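Local coordinates for DUF2787 domain-containing protein (Vibrio cholerae, PDB 2V1L) that is of unknown function but belongs to the DUF2787 family and shares structural homology with human P32, at residues P59-L64 / T78-V83; I74-D79 / D97-D102. All coordinates share one frame; numbering follows the deposited sequence.

Interaction 1 of 2, residues P59-L64 / T78-V83; sequences PVEIAL and TDFAYV
The Phe-80 ring lies alongside Pro-59 and Glu-61 and meets them with one edge. Phe-80 CB lies 4.1 Å from Pro-59 O. CG is anti to the carbonyl carbon, beside the backbone N (chi1 -55°). The ring lies back over Thr-78 of its own strand and turns its CD2-CE2 edge to the neighbour. Phe-80 CD2 passes Pro-59 O at 3.6 Å. Phe-80 CE2 comes up to Glu-61 CB at 3.8 Å, and this CB sits in the plane of the ring. One face of the Phe-80 ring is covered by Thr-78 CG2, which stands 3.5 Å above the plane and toward the rim.

The backbones form an antiparallel ladder. Glu-61 and Thr-78 are a hydrogen-bonded pair: Glu-61 N gives to Thr-78 O at 2.7 Å, and Thr-78 N gives to Glu-61 O at 2.8 Å. Phe-80 N adds a bond to Pro-59 O. Between them, Val-60 and Asp-79 form a non-hydrogen-bonded pair on the opposite face, where both touch Trp-126 of helix 117-135.

The polar ends look elsewhere: Glu-61 probably to Tyr-76, Thr-78 to Asp-95, Asp-79 to His-58. The two strands are therefore joined by main-chain bonds, with apolar packing at the Phe-80 edge and no side-chain salt bridge.

Interaction 2 of 2, residues I74-D79 / D97-D102; sequences IEYITD and DFQRGD
The Phe-98 ring turns an edge to Ile-77, whose CG1 lies in the ring plane 3.9 Å from Phe-98 CE2. Ile-77 CD1 meets the same CE2 close to that plane. Ile-74 crosses the ring at an angle, with Ile-74 CG2 3.7 Å from Phe-98 CD2. Thr-9 and Leu-11 also touch the Phe-98 side chain. The Tyr-76 ring has Gln-99 OE1 near its plane, 4.3 Å from Tyr-76 CD1. The Tyr-76 hydroxyl probably hydrogen-bonds to Glu-61.

Glu-75 O grips the start of the loop with two bonds. Phe-98 N donates to Glu-75 O at 2.8 Å, tilted from the carbonyl plane, and this bond is the more bent. Gln-99 N donates to Glu-75 O at 3.2 Å, in the carbonyl plane and on a lone pair, and this bond is straighter at 162°.

Two bulges shape the backbone here. On strand 72-82, Glu-75 and Tyr-76 together sit opposite the single residue Ala-63, a classic beta bulge. Separately, in the connection from strand 95-97 to strand 102-105, Gly-101 and Asp-102 pair with Asp-97 in a G1 bulge. Asp-97 OD1 accepts from Arg-100 N above the carboxylate plane, an Asx motif that ties the turn to its first residue.

Tyr-76 and Asp-97 form an antiparallel non-hydrogen-bonded pair, with Tyr-76 CB beside Asp-97 CA at 4.0 Å. Beside them the Glu-75 chain folds back at chi2 (-78°), and its carboxylate meets the extended Gln-99 chain. The carboxylate and amide planes are 58° apart. Gln-99 CG lies 3.4 Å from Glu-75 OE1. Glu-75 OE2 lies 3.1 Å from Gln-99 NE2, and it has a weak hydrogen bond to Ser-65 OG.

In the fold
Both interactions use strand 72-82 of one antiparallel sheet, and their centres are about 11 Å apart. They share Thr-78 and Asp-79. Along the chain, 59-64 comes first, then 74-79 running into 78-83, and 97-102 last. Interaction 1 joins the two strands of the hairpin 60-66 and 72-82. Interaction 2 lies at the other side of strand 72-82, where the chain leaves strand 95-97 and turns toward strand 102-105. Strand 72-82 is thus an inner strand, joined by the two contacts to neighbouring elements on its two sides. Helix 117-135 packs on side chains from both contacts. All four segments belong to the DUF2787 region of a protein whose function is unknown.

Interaction 1 of 2, residues P59-L64 / T78-V83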
loop_
_atom_site.group_PDB
_atom_site.type_symbol
_atom_site.label_atom_id
_atom_site.label_comp_id
_atom_site.label_asym_id
_atom_site.label_seq_id
_atom_site.Cartn_x
_atom_site.Cartn_y
_atom_site.Cartn_z
ATOM N N PRO A 59 -1.808 -0.477 -9.811
ATOM C CA PRO A 59 -0.622 0.163 -9.226
ATOM C C PRO A 59 -0.813 0.394 -7.743
ATOM O O PRO A 59 -1.925 0.594 -7.307
ATOM C CB PRO A 59 -0.548 1.535 -9.935
ATOM C CG PRO A 59 -1.470 1.449 -11.048
ATOM C CD PRO A 59 -2.487 0.389 -10.795
ATOM N N VAL A 60 0.271 0.396 -6.977
ATOM C CA VAL A 60 0.187 0.636 -5.562
ATOM C C VAL A 60 1.226 1.679 -5.211
ATOM O O VAL A 60 2.341 1.634 -5.716
ATOM C CB VAL A 60 0.438 -0.653 -4.750
ATOM C CG1 VAL A 60 0.626 -0.350 -3.332
ATOM C CG2 VAL A 60 -0.705 -1.688 -4.949
ATOM N N GLU A 61 0.840 2.610 -4.337
ATOM C CA GLU A 61 1.737 3.594 -3.731
ATOM C C GLU A 61 1.751 3.475 -2.213
ATOM O O GLU A 61 0.699 3.388 -1.573
ATOM C CB GLU A 61 1.323 5.022 -4.147
ATOM C CG GLU A 61 2.253 6.104 -3.621
ATOM C CD GLU A 61 1.916 7.497 -4.136
ATOM O OE1 GLU A 61 1.871 7.692 -5.369
ATOM O OE2 GLU A 61 1.725 8.410 -3.288
ATOM N N ILE A 62 2.949 3.470 -1.637
ATOM C CA ILE A 62 3.114 3.433 -0.202
ATOM C C ILE A 62 4.035 4.573 0.243
ATOM O O ILE A 62 5.081 4.784 -0.358
ATOM C CB ILE A 62 3.687 2.068 0.288
ATOM C CG1 ILE A 62 2.762 0.917 -0.129
ATOM C CG2 ILE A 62 3.891 2.113 1.819
ATOM C CD1 ILE A 62 3.442 -0.459 -0.316
ATOM N N ALA A 63 3.646 5.288 1.303
ATOM C CA ALA A 63 4.443 6.402 1.822
ATOM C C ALA A 63 4.928 6.215 3.235
ATOM O O ALA A 63 4.176 5.860 4.153
ATOM C CB ALA A 63 3.688 7.722 1.713
ATOM N N LEU A 64 6.205 6.513 3.408
ATOM C CA LEU A 64 6.870 6.336 4.683
ATOM C C LEU A 64 7.656 7.595 4.998
ATOM O O LEU A 64 8.215 8.228 4.102
ATOM C CB LEU A 64 7.840 5.140 4.604
ATOM C CG LEU A 64 7.391 3.797 4.015
ATOM C CD1 LEU A 64 8.597 2.951 3.667
ATOM C CD2 LEU A 64 6.521 3.050 4.985
ATOM N N THR A 78 -2.031 3.166 -0.918
ATOM C CA THR A 78 -3.056 3.348 -1.931
ATOM C C THR A 78 -2.893 2.390 -3.098
ATOM O O THR A 78 -1.794 2.243 -3.653
ATOM C CB THR A 78 -3.044 4.802 -2.481
ATOM O OG1 THR A 78 -3.043 5.718 -1.378
ATOM C CG2 THR A 78 -4.292 5.093 -3.326
ATOM N N ASP A 79 -4.019 1.774 -3.465
ATOM C CA ASP A 79 -4.204 0.901 -4.613
ATOM C C ASP A 79 -5.091 1.688 -5.589
ATOM O O ASP A 79 -6.140 2.227 -5.185
ATOM C CB ASP A 79 -4.917 -0.383 -4.129
ATOM C CG ASP A 79 -5.365 -1.285 -5.244
ATOM O OD1 ASP A 79 -6.065 -0.841 -6.161
ATOM O OD2 ASP A 79 -5.036 -2.475 -5.189
ATOM N N PHE A 80 -4.660 1.789 -6.843
ATOM C CA PHE A 80 -5.385 2.587 -7.843
ATOM C C PHE A 80 -5.922 1.663 -8.901
ATOM O O PHE A 80 -5.339 0.612 -9.150
ATOM C CB PHE A 80 -4.477 3.586 -8.553
ATOM C CG PHE A 80 -3.740 4.519 -7.640
ATOM C CD1 PHE A 80 -4.217 5.796 -7.406
ATOM C CD2 PHE A 80 -2.522 4.130 -7.051
ATOM C CE1 PHE A 80 -3.512 6.659 -6.589
ATOM C CE2 PHE A 80 -1.820 4.979 -6.247
ATOM C CZ PHE A 80 -2.306 6.240 -6.000
ATOM N N ALA A 81 -7.029 2.062 -9.527
ATOM C CA ALA A 81 -7.605 1.323 -10.628
ATOM C C ALA A 81 -8.320 2.271 -11.588
ATOM O O ALA A 81 -8.699 3.374 -11.217
ATOM C CB ALA A 81 -8.571 0.246 -10.115
ATOM N N TYR A 82 -8.495 1.809 -12.823
ATOM C CA TYR A 82 -9.273 2.527 -13.831
ATOM C C TYR A 82 -10.751 2.384 -13.540
ATOM O O TYR A 82 -11.231 1.283 -13.246
ATOM C CB TYR A 82 -8.962 2.004 -15.236
ATOM C CG TYR A 82 -7.618 2.447 -15.717
ATOM C CD1 TYR A 82 -7.389 3.781 -16.048
ATOM C CD2 TYR A 82 -6.565 1.545 -15.828
ATOM C CE1 TYR A 82 -6.148 4.215 -16.482
ATOM C CE2 TYR A 82 -5.312 1.962 -16.257
ATOM C CZ TYR A 82 -5.111 3.303 -16.585
ATOM O OH TYR A 82 -3.875 3.734 -17.009
ATOM N N VAL A 83 -11.463 3.505 -13.630
ATOM C CA VAL A 83 -12.889 3.578 -13.332
ATOM C C VAL A 83 -13.676 4.084 -14.548
ATOM O O VAL A 83 -13.182 4.917 -15.324
ATOM C CB VAL A 83 -13.123 4.495 -12.102
ATOM C CG1 VAL A 83 -14.552 5.047 -12.062
ATOM C CG2 VAL A 83 -12.746 3.752 -10.792
#

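Interaction 2 of 2, residues I74-D79 / D97-D102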
loop_
_atom_site.group_PDB
_atom_site.type_symbol
_atom_site.label_atom_id
_atom_site.label_comp_id
_atom_site.label_asym_id
_atom_site.label_seq_id
_atom_site.Cartn_x
_atom_site.Cartn_y
_atom_site.Cartn_z
ATOM N N ILE A 74 4.662 4.108 8.495
ATOM C CA ILE A 74 3.866 3.966 7.271
ATOM C C ILE A 74 2.781 5.039 7.263
ATOM O O ILE A 74 1.949 5.097 8.163
ATOM C CB ILE A 74 3.269 2.544 7.102
ATOM C CG1 ILE A 74 2.523 2.415 5.774
ATOM C CG2 ILE A 74 2.312 2.209 8.227
ATOM C CD1 ILE A 74 2.487 1.021 5.295
ATOM N N GLU A 75 2.834 5.902 6.249
ATOM C CA GLU A 75 1.927 7.057 6.146
ATOM C C GLU A 75 0.580 6.693 5.538
ATOM O O GLU A 75 -0.461 6.945 6.122
ATOM C CB GLU A 75 2.580 8.162 5.318
ATOM C CG GLU A 75 3.941 8.564 5.836
ATOM C CD GLU A 75 3.862 9.468 7.044
ATOM O OE1 GLU A 75 3.309 9.050 8.090
ATOM O OE2 GLU A 75 4.371 10.607 6.932
ATOM N N TYR A 76 0.613 6.118 4.345
ATOM C CA TYR A 76 -0.579 5.612 3.728
ATOM C C TYR A 76 -0.246 4.503 2.742
ATOM O O TYR A 76 0.890 4.387 2.292
ATOM C CB TYR A 76 -1.324 6.749 3.004
ATOM C CG TYR A 76 -0.524 7.422 1.907
ATOM C CD1 TYR A 76 0.075 8.663 2.128
ATOM C CD2 TYR A 76 -0.377 6.830 0.654
ATOM C CE1 TYR A 76 0.808 9.304 1.133
ATOM C CE2 TYR A 76 0.352 7.466 -0.367
ATOM C CZ TYR A 76 0.940 8.707 -0.107
ATOM O OH TYR A 76 1.676 9.337 -1.081
ATOM N N ILE A 77 -1.255 3.716 2.392
ATOM C CA ILE A 77 -1.143 2.737 1.312
ATOM C C ILE A 77 -2.312 2.968 0.374
ATOM O O ILE A 77 -3.447 2.957 0.827
ATOM C CB ILE A 77 -1.212 1.266 1.858
ATOM C CG1 ILE A 77 -0.078 1.002 2.838
ATOM C CG2 ILE A 77 -1.162 0.250 0.698
ATOM C CD1 ILE A 77 -0.184 -0.356 3.553
ATOM N N THR A 78 -2.031 3.166 -0.918
ATOM C CA THR A 78 -3.056 3.348 -1.931
ATOM C C THR A 78 -2.893 2.390 -3.098
ATOM O O THR A 78 -1.794 2.243 -3.653
ATOM C CB THR A 78 -3.044 4.802 -2.481
ATOM O OG1 THR A 78 -3.043 5.718 -1.378
ATOM C CG2 THR A 78 -4.292 5.093 -3.326
ATOM N N ASP A 79 -4.019 1.774 -3.465
ATOM C CA ASP A 79 -4.204 0.901 -4.613
ATOM C C ASP A 79 -5.091 1.688 -5.589
ATOM O O ASP A 79 -6.140 2.227 -5.185
ATOM C CB ASP A 79 -4.917 -0.383 -4.129
ATOM C CG ASP A 79 -5.365 -1.285 -5.244
ATOM O OD1 ASP A 79 -6.065 -0.841 -6.161
ATOM O OD2 ASP A 79 -5.036 -2.475 -5.189
ATOM N N ASP A 97 -5.137 5.236 5.140
ATOM C CA ASP A 97 -4.411 6.468 5.467
ATOM C C ASP A 97 -4.084 6.466 6.964
ATOM O O ASP A 97 -4.951 6.691 7.803
ATOM C CB ASP A 97 -5.243 7.699 5.058
ATOM C CG ASP A 97 -4.457 9.017 5.170
ATOM O OD1 ASP A 97 -3.596 9.156 6.068
ATOM O OD2 ASP A 97 -4.706 9.922 4.354
ATOM N N PHE A 98 -2.830 6.162 7.296
ATOM C CA PHE A 98 -2.461 5.974 8.702
ATOM C C PHE A 98 -2.250 7.326 9.427
ATOM O O PHE A 98 -2.626 7.463 10.585
ATOM C CB PHE A 98 -1.262 4.995 8.832
ATOM C CG PHE A 98 -1.542 3.631 8.231
ATOM C CD1 PHE A 98 -2.398 2.748 8.860
ATOM C CD2 PHE A 98 -0.993 3.267 7.015
ATOM C CE1 PHE A 98 -2.686 1.518 8.302
ATOM C CE2 PHE A 98 -1.270 2.039 6.452
ATOM C CZ PHE A 98 -2.121 1.164 7.093
ATOM N N GLN A 99 -1.675 8.303 8.728
ATOM C CA GLN A 99 -1.577 9.691 9.197
ATOM C C GLN A 99 -2.905 10.193 9.753
ATOM O O GLN A 99 -2.962 10.812 10.814
ATOM C CB GLN A 99 -1.178 10.615 8.039
ATOM C CG GLN A 99 0.255 10.529 7.583
ATOM C CD GLN A 99 0.569 11.388 6.329
ATOM O OE1 GLN A 99 -0.215 11.455 5.363
ATOM N NE2 GLN A 99 1.731 12.028 6.345
ATOM N N ARG A 100 -3.983 9.911 9.032
ATOM C CA ARG A 100 -5.284 10.484 9.331
ATOM C C ARG A 100 -6.206 9.526 10.074
ATOM O O ARG A 100 -7.216 9.943 10.673
ATOM C CB ARG A 100 -5.931 10.858 8.013
ATOM C CG ARG A 100 -6.706 12.088 8.070
ATOM C CD ARG A 100 -6.985 12.586 6.685
ATOM N NE ARG A 100 -8.166 13.393 6.770
ATOM C CZ ARG A 100 -8.555 14.275 5.865
ATOM N NH1 ARG A 100 -7.856 14.490 4.750
ATOM N NH2 ARG A 100 -9.656 14.942 6.110
ATOM N N GLY A 101 -5.874 8.237 10.038
ATOM C CA GLY A 101 -6.707 7.226 10.682
ATOM C C GLY A 101 -7.962 6.827 9.918
ATOM O O GLY A 101 -8.915 6.356 10.517
ATOM N N ASP A 102 -7.963 6.995 8.601
ATOM C CA ASP A 102 -9.132 6.633 7.764
ATOM C C ASP A 102 -8.784 5.631 6.668
ATOM O O ASP A 102 -7.650 5.586 6.209
ATOM C CB ASP A 102 -9.701 7.861 7.055
ATOM C CG ASP A 102 -10.401 8.831 7.999
ATOM O OD1 ASP A 102 -11.175 8.415 8.889
ATOM O OD2 ASP A 102 -10.172 10.035 7.810
#